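Local coordinates for antibiotic biosynthesis monooxygenase (Thermus thermophilus, PDB 1IUJ), which is of unknown function but binds zinc ions in the crystal and, from its family, may act as a monooxygenase, at residues M1-A15 / P49-F62. Sequence-based numbering, arbitrary orientation.
With ZN (zinc ion), chain F.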
# COMPACT_ATOMS: atom_id res chain seq x y z
N MET B 1 -9.55 9.21 5.26
CA MET B 1 -8.14 8.80 5.49
C MET B 1 -7.33 8.88 4.20
O MET B 1 -7.80 8.48 3.13
CB MET B 1 -8.07 7.40 6.13
CG MET B 1 -6.76 7.12 6.80
SD MET B 1 -6.63 5.56 7.72
CE MET B 1 -6.66 4.47 6.42
N PHE B 2 -6.13 9.43 4.30
CA PHE B 2 -5.29 9.73 3.14
C PHE B 2 -4.04 8.86 3.27
O PHE B 2 -3.51 8.71 4.37
CB PHE B 2 -4.96 11.23 3.14
CG PHE B 2 -3.94 11.66 2.12
CD1 PHE B 2 -4.33 11.96 0.81
CD2 PHE B 2 -2.62 11.83 2.49
CE1 PHE B 2 -3.40 12.40 -0.14
CE2 PHE B 2 -1.63 12.28 1.54
CZ PHE B 2 -2.04 12.57 0.22
N VAL B 3 -3.61 8.24 2.18
CA VAL B 3 -2.47 7.33 2.24
C VAL B 3 -1.43 7.72 1.21
O VAL B 3 -1.77 7.99 0.03
CB VAL B 3 -2.92 5.86 1.96
CG1 VAL B 3 -1.75 4.91 1.88
CG2 VAL B 3 -3.92 5.40 3.00
N THR B 4 -0.17 7.71 1.63
CA THR B 4 0.95 7.82 0.68
C THR B 4 1.70 6.51 0.59
O THR B 4 1.80 5.77 1.58
CB THR B 4 1.95 8.93 1.05
OG1 THR B 4 2.49 8.69 2.36
CG2 THR B 4 1.28 10.27 1.14
N MET B 5 2.17 6.20 -0.61
CA MET B 5 3.07 5.07 -0.81
C MET B 5 4.30 5.58 -1.53
O MET B 5 4.22 6.05 -2.66
CB MET B 5 2.39 3.96 -1.62
CG MET B 5 1.22 3.37 -0.91
SD MET B 5 0.67 1.90 -1.77
CE MET B 5 -0.75 1.63 -0.84
N ASN B 6 5.44 5.52 -0.85
CA ASN B 6 6.69 6.00 -1.43
C ASN B 6 7.44 4.77 -1.87
O ASN B 6 7.85 3.97 -1.01
CB ASN B 6 7.46 6.77 -0.38
CG ASN B 6 8.52 7.71 -0.97
OD1 ASN B 6 9.25 8.37 -0.21
ND2 ASN B 6 8.60 7.80 -2.29
N ARG B 7 7.55 4.61 -3.18
CA ARG B 7 8.22 3.44 -3.77
C ARG B 7 9.69 3.76 -3.96
O ARG B 7 10.05 4.66 -4.72
CB ARG B 7 7.56 3.07 -5.11
CG ARG B 7 6.02 2.87 -5.03
CD ARG B 7 5.39 2.75 -6.39
NE ARG B 7 5.91 1.63 -7.18
CZ ARG B 7 5.53 0.36 -7.00
NH1 ARG B 7 4.64 0.05 -6.07
NH2 ARG B 7 6.06 -0.59 -7.75
N ILE B 8 10.55 3.02 -3.24
CA ILE B 8 11.97 3.34 -3.16
C ILE B 8 12.74 2.13 -3.66
O ILE B 8 12.73 1.09 -3.00
CB ILE B 8 12.33 3.73 -1.71
CG1 ILE B 8 11.53 4.99 -1.30
CG2 ILE B 8 13.85 3.93 -1.58
CD1 ILE B 8 11.47 5.21 0.18
N PRO B 9 13.39 2.25 -4.82
CA PRO B 9 14.08 1.12 -5.43
C PRO B 9 15.47 0.97 -4.85
O PRO B 9 16.47 1.27 -5.52
CB PRO B 9 14.13 1.51 -6.93
CG PRO B 9 14.22 3.00 -6.90
CD PRO B 9 13.48 3.46 -5.66
N VAL B 10 15.53 0.48 -3.62
CA VAL B 10 16.82 0.21 -2.97
C VAL B 10 17.34 -1.18 -3.30
O VAL B 10 16.60 -2.17 -3.24
CB VAL B 10 16.76 0.45 -1.43
CG1 VAL B 10 15.75 -0.45 -0.77
CG2 VAL B 10 18.13 0.28 -0.78
N ARG B 11 18.63 -1.23 -3.66
CA ARG B 11 19.32 -2.49 -3.96
C ARG B 11 19.39 -3.39 -2.71
O ARG B 11 19.47 -2.89 -1.58
CB ARG B 11 20.72 -2.17 -4.51
CG ARG B 11 20.77 -1.46 -5.87
CD ARG B 11 22.18 -1.41 -6.45
NE ARG B 11 22.59 -0.09 -6.95
CZ ARG B 11 23.35 0.10 -8.04
NH1 ARG B 11 23.69 1.34 -8.42
NH2 ARG B 11 23.76 -0.93 -8.78
N PRO B 12 19.34 -4.71 -2.89
CA PRO B 12 19.33 -5.65 -1.77
C PRO B 12 20.56 -5.49 -0.87
O PRO B 12 20.45 -5.70 0.33
CB PRO B 12 19.32 -7.04 -2.42
CG PRO B 12 19.60 -6.84 -3.85
CD PRO B 12 19.27 -5.40 -4.20
N GLU B 13 21.68 -5.09 -1.45
CA GLU B 13 22.91 -4.92 -0.68
C GLU B 13 22.76 -3.86 0.42
O GLU B 13 23.48 -3.93 1.43
CB GLU B 13 24.06 -4.53 -1.60
CG GLU B 13 24.56 -5.67 -2.47
CD GLU B 13 23.73 -5.89 -3.72
OE1 GLU B 13 22.83 -5.07 -3.99
OE2 GLU B 13 24.00 -6.88 -4.45
N TYR B 14 21.84 -2.92 0.21
CA TYR B 14 21.64 -1.79 1.11
C TYR B 14 20.32 -1.84 1.90
O TYR B 14 19.98 -0.89 2.65
CB TYR B 14 21.68 -0.47 0.32
CG TYR B 14 23.03 -0.17 -0.27
CD1 TYR B 14 23.42 -0.73 -1.50
CD2 TYR B 14 23.93 0.62 0.40
CE1 TYR B 14 24.64 -0.46 -2.06
CE2 TYR B 14 25.18 0.90 -0.14
CZ TYR B 14 25.54 0.35 -1.34
OH TYR B 14 26.78 0.62 -1.87
N ALA B 15 19.59 -2.95 1.74
CA ALA B 15 18.29 -3.12 2.37
C ALA B 15 18.33 -2.95 3.90
O ALA B 15 17.49 -2.25 4.47
CB ALA B 15 17.71 -4.49 2.00
N PRO B 49 10.69 -2.46 -5.75
CA PRO B 49 10.94 -1.44 -4.72
C PRO B 49 10.32 -1.75 -3.34
O PRO B 49 9.26 -2.36 -3.23
CB PRO B 49 10.29 -0.20 -5.32
CG PRO B 49 9.11 -0.79 -6.11
CD PRO B 49 9.71 -1.99 -6.75
N TYR B 50 11.00 -1.28 -2.29
CA TYR B 50 10.36 -1.13 -0.98
C TYR B 50 9.19 -0.15 -1.12
O TYR B 50 9.23 0.72 -2.00
CB TYR B 50 11.37 -0.56 0.05
CG TYR B 50 12.19 -1.59 0.80
CD1 TYR B 50 13.23 -2.28 0.18
CD2 TYR B 50 11.92 -1.87 2.14
CE1 TYR B 50 13.99 -3.23 0.90
CE2 TYR B 50 12.67 -2.83 2.86
CZ TYR B 50 13.68 -3.49 2.22
OH TYR B 50 14.40 -4.45 2.94
N VAL B 51 8.19 -0.31 -0.27
CA VAL B 51 7.13 0.70 -0.12
C VAL B 51 7.04 1.22 1.30
O VAL B 51 6.88 0.46 2.23
CB VAL B 51 5.73 0.21 -0.63
CG1 VAL B 51 4.64 1.22 -0.33
CG2 VAL B 51 5.80 -0.00 -2.12
N VAL B 52 7.13 2.54 1.46
CA VAL B 52 6.87 3.14 2.76
C VAL B 52 5.44 3.65 2.65
O VAL B 52 5.12 4.56 1.84
CB VAL B 52 7.81 4.29 3.07
CG1 VAL B 52 7.35 4.98 4.36
CG2 VAL B 52 9.29 3.84 3.10
N MET B 53 4.58 3.08 3.48
CA MET B 53 3.15 3.38 3.40
C MET B 53 2.76 4.15 4.65
O MET B 53 3.01 3.69 5.77
CB MET B 53 2.33 2.10 3.35
CG MET B 53 0.86 2.41 3.24
SD MET B 53 -0.04 0.92 2.99
CE MET B 53 0.34 0.01 4.45
N THR B 54 2.13 5.29 4.46
CA THR B 54 1.80 6.13 5.61
C THR B 54 0.36 6.54 5.54
O THR B 54 -0.14 6.91 4.47
CB THR B 54 2.70 7.35 5.64
OG1 THR B 54 4.08 6.94 5.63
CG2 THR B 54 2.51 8.13 6.99
N LEU B 55 -0.33 6.36 6.67
CA LEU B 55 -1.76 6.65 6.79
C LEU B 55 -1.93 7.94 7.57
O LEU B 55 -1.35 8.09 8.64
CB LEU B 55 -2.47 5.53 7.56
CG LEU B 55 -2.85 4.25 6.80
CD1 LEU B 55 -1.62 3.57 6.18
CD2 LEU B 55 -3.56 3.33 7.83
N TRP B 56 -2.73 8.85 7.01
CA TRP B 56 -2.96 10.19 7.59
C TRP B 56 -4.45 10.48 7.73
O TRP B 56 -5.26 9.99 6.94
CB TRP B 56 -2.37 11.23 6.60
CG TRP B 56 -0.85 11.22 6.52
CD1 TRP B 56 -0.06 10.68 5.53
CD2 TRP B 56 0.04 11.85 7.44
NE1 TRP B 56 1.27 10.89 5.81
CE2 TRP B 56 1.36 11.62 6.97
CE3 TRP B 56 -0.14 12.58 8.62
CZ2 TRP B 56 2.49 12.09 7.67
CZ3 TRP B 56 0.99 13.04 9.31
CH2 TRP B 56 2.27 12.80 8.82
N GLU B 57 -4.82 11.31 8.70
CA GLU B 57 -6.23 11.71 8.84
C GLU B 57 -6.76 12.45 7.61
O GLU B 57 -7.95 12.36 7.28
CB GLU B 57 -6.37 12.62 10.08
CG GLU B 57 -7.77 12.97 10.50
CD GLU B 57 -8.22 12.04 11.60
OE1 GLU B 57 -8.67 10.92 11.25
OE2 GLU B 57 -8.10 12.41 12.80
N SER B 58 -5.87 13.18 6.93
CA SER B 58 -6.22 13.97 5.76
C SER B 58 -5.01 14.30 4.93
O SER B 58 -3.89 14.25 5.42
CB SER B 58 -6.89 15.29 6.17
OG SER B 58 -5.96 16.17 6.81
N GLU B 59 -5.25 14.71 3.69
CA GLU B 59 -4.19 15.23 2.86
C GLU B 59 -3.50 16.46 3.50
O GLU B 59 -2.28 16.61 3.42
CB GLU B 59 -4.73 15.52 1.45
CG GLU B 59 -3.67 16.05 0.50
CD GLU B 59 -4.20 16.27 -0.91
OE1 GLU B 59 -5.38 15.97 -1.22
OE2 GLU B 59 -3.42 16.78 -1.70
N GLU B 60 -4.30 17.33 4.11
CA GLU B 60 -3.76 18.52 4.77
C GLU B 60 -2.74 18.14 5.85
O GLU B 60 -1.71 18.79 6.00
CB GLU B 60 -4.90 19.38 5.30
CG GLU B 60 -4.46 20.73 5.91
CD GLU B 60 -3.75 21.65 4.93
OE1 GLU B 60 -3.83 21.44 3.70
OE2 GLU B 60 -3.12 22.64 5.37
N ALA B 61 -3.06 17.11 6.63
CA ALA B 61 -2.12 16.64 7.65
C ALA B 61 -0.79 16.20 7.03
O ALA B 61 0.28 16.53 7.55
CB ALA B 61 -2.76 15.53 8.50
N PHE B 62 -0.85 15.45 5.92
CA PHE B 62 0.32 15.17 5.13
C PHE B 62 1.06 16.43 4.67
O PHE B 62 2.29 16.52 4.84
CB PHE B 62 -0.07 14.29 3.94
CG PHE B 62 0.98 14.19 2.92
CD1 PHE B 62 0.90 14.93 1.74
CD2 PHE B 62 2.07 13.33 3.14
CE1 PHE B 62 1.85 14.86 0.78
CE2 PHE B 62 3.05 13.24 2.18
CZ PHE B 62 2.93 14.00 0.95
ZN ZN F . -3.14 22.84 2.60
O HOH W 1 3.61 10.52 4.18
O HOH W 2 4.60 7.22 2.82
O HOH W 3 13.88 -2.32 -3.48
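Pro49 lays its CG over one face of the Arg7 guanidinium, 3.5 Å from NH2, while Arg7 NH1 forms a salt bridge with Glu93 of the second subunit. Strand 50-56 runs antiparallel to strand 2-8, and the two are the central strands of the four-stranded ferredoxin-like sheet of this dimeric alpha-beta barrel family. Tyr50, Val52, Thr54 and Trp56 each bond in both directions to Ile8, Asn6, Thr4 and Phe2; only Tyr50 N to Ile8 O is weak. The Tyr50 ring meets Val10 CG1 at CD1 (3.3 Å), and its hydroxyl bonds to Glu19 on helix 15-29. On the opposite face Met5, Arg7, Val51 and Met53 pack on the second subunit. One water binds Thr4 OG1 (2.6 Å), Thr54 OG1 and the Val52 carbonyl; a second, at the indole edge in its plane, accepts from Trp56 NE1 (2.9 Å) and also bonds Thr4 OG1. Ser58 caps helix 59-66 by accepting from Ala61 N. Glu59 crosses the Phe2 ring, CA 3.7 Å from its centroid in a CH-pi contact, and its carboxylate pairs with Lys44 of the second subunit. Glu60 OE1 binds zinc at 1.9 Å. Thr4 OG1 sits between the backbone N and the carbonyl carbon (chi1 58°), which puts CG2 over the Phe62 ring; Phe62 CB touches Phe2 CE2 at 3.5 Å. The backbone ladder thus joins the strands, while Phe2 and Thr4 seat the zinc-bearing helix on the sheet.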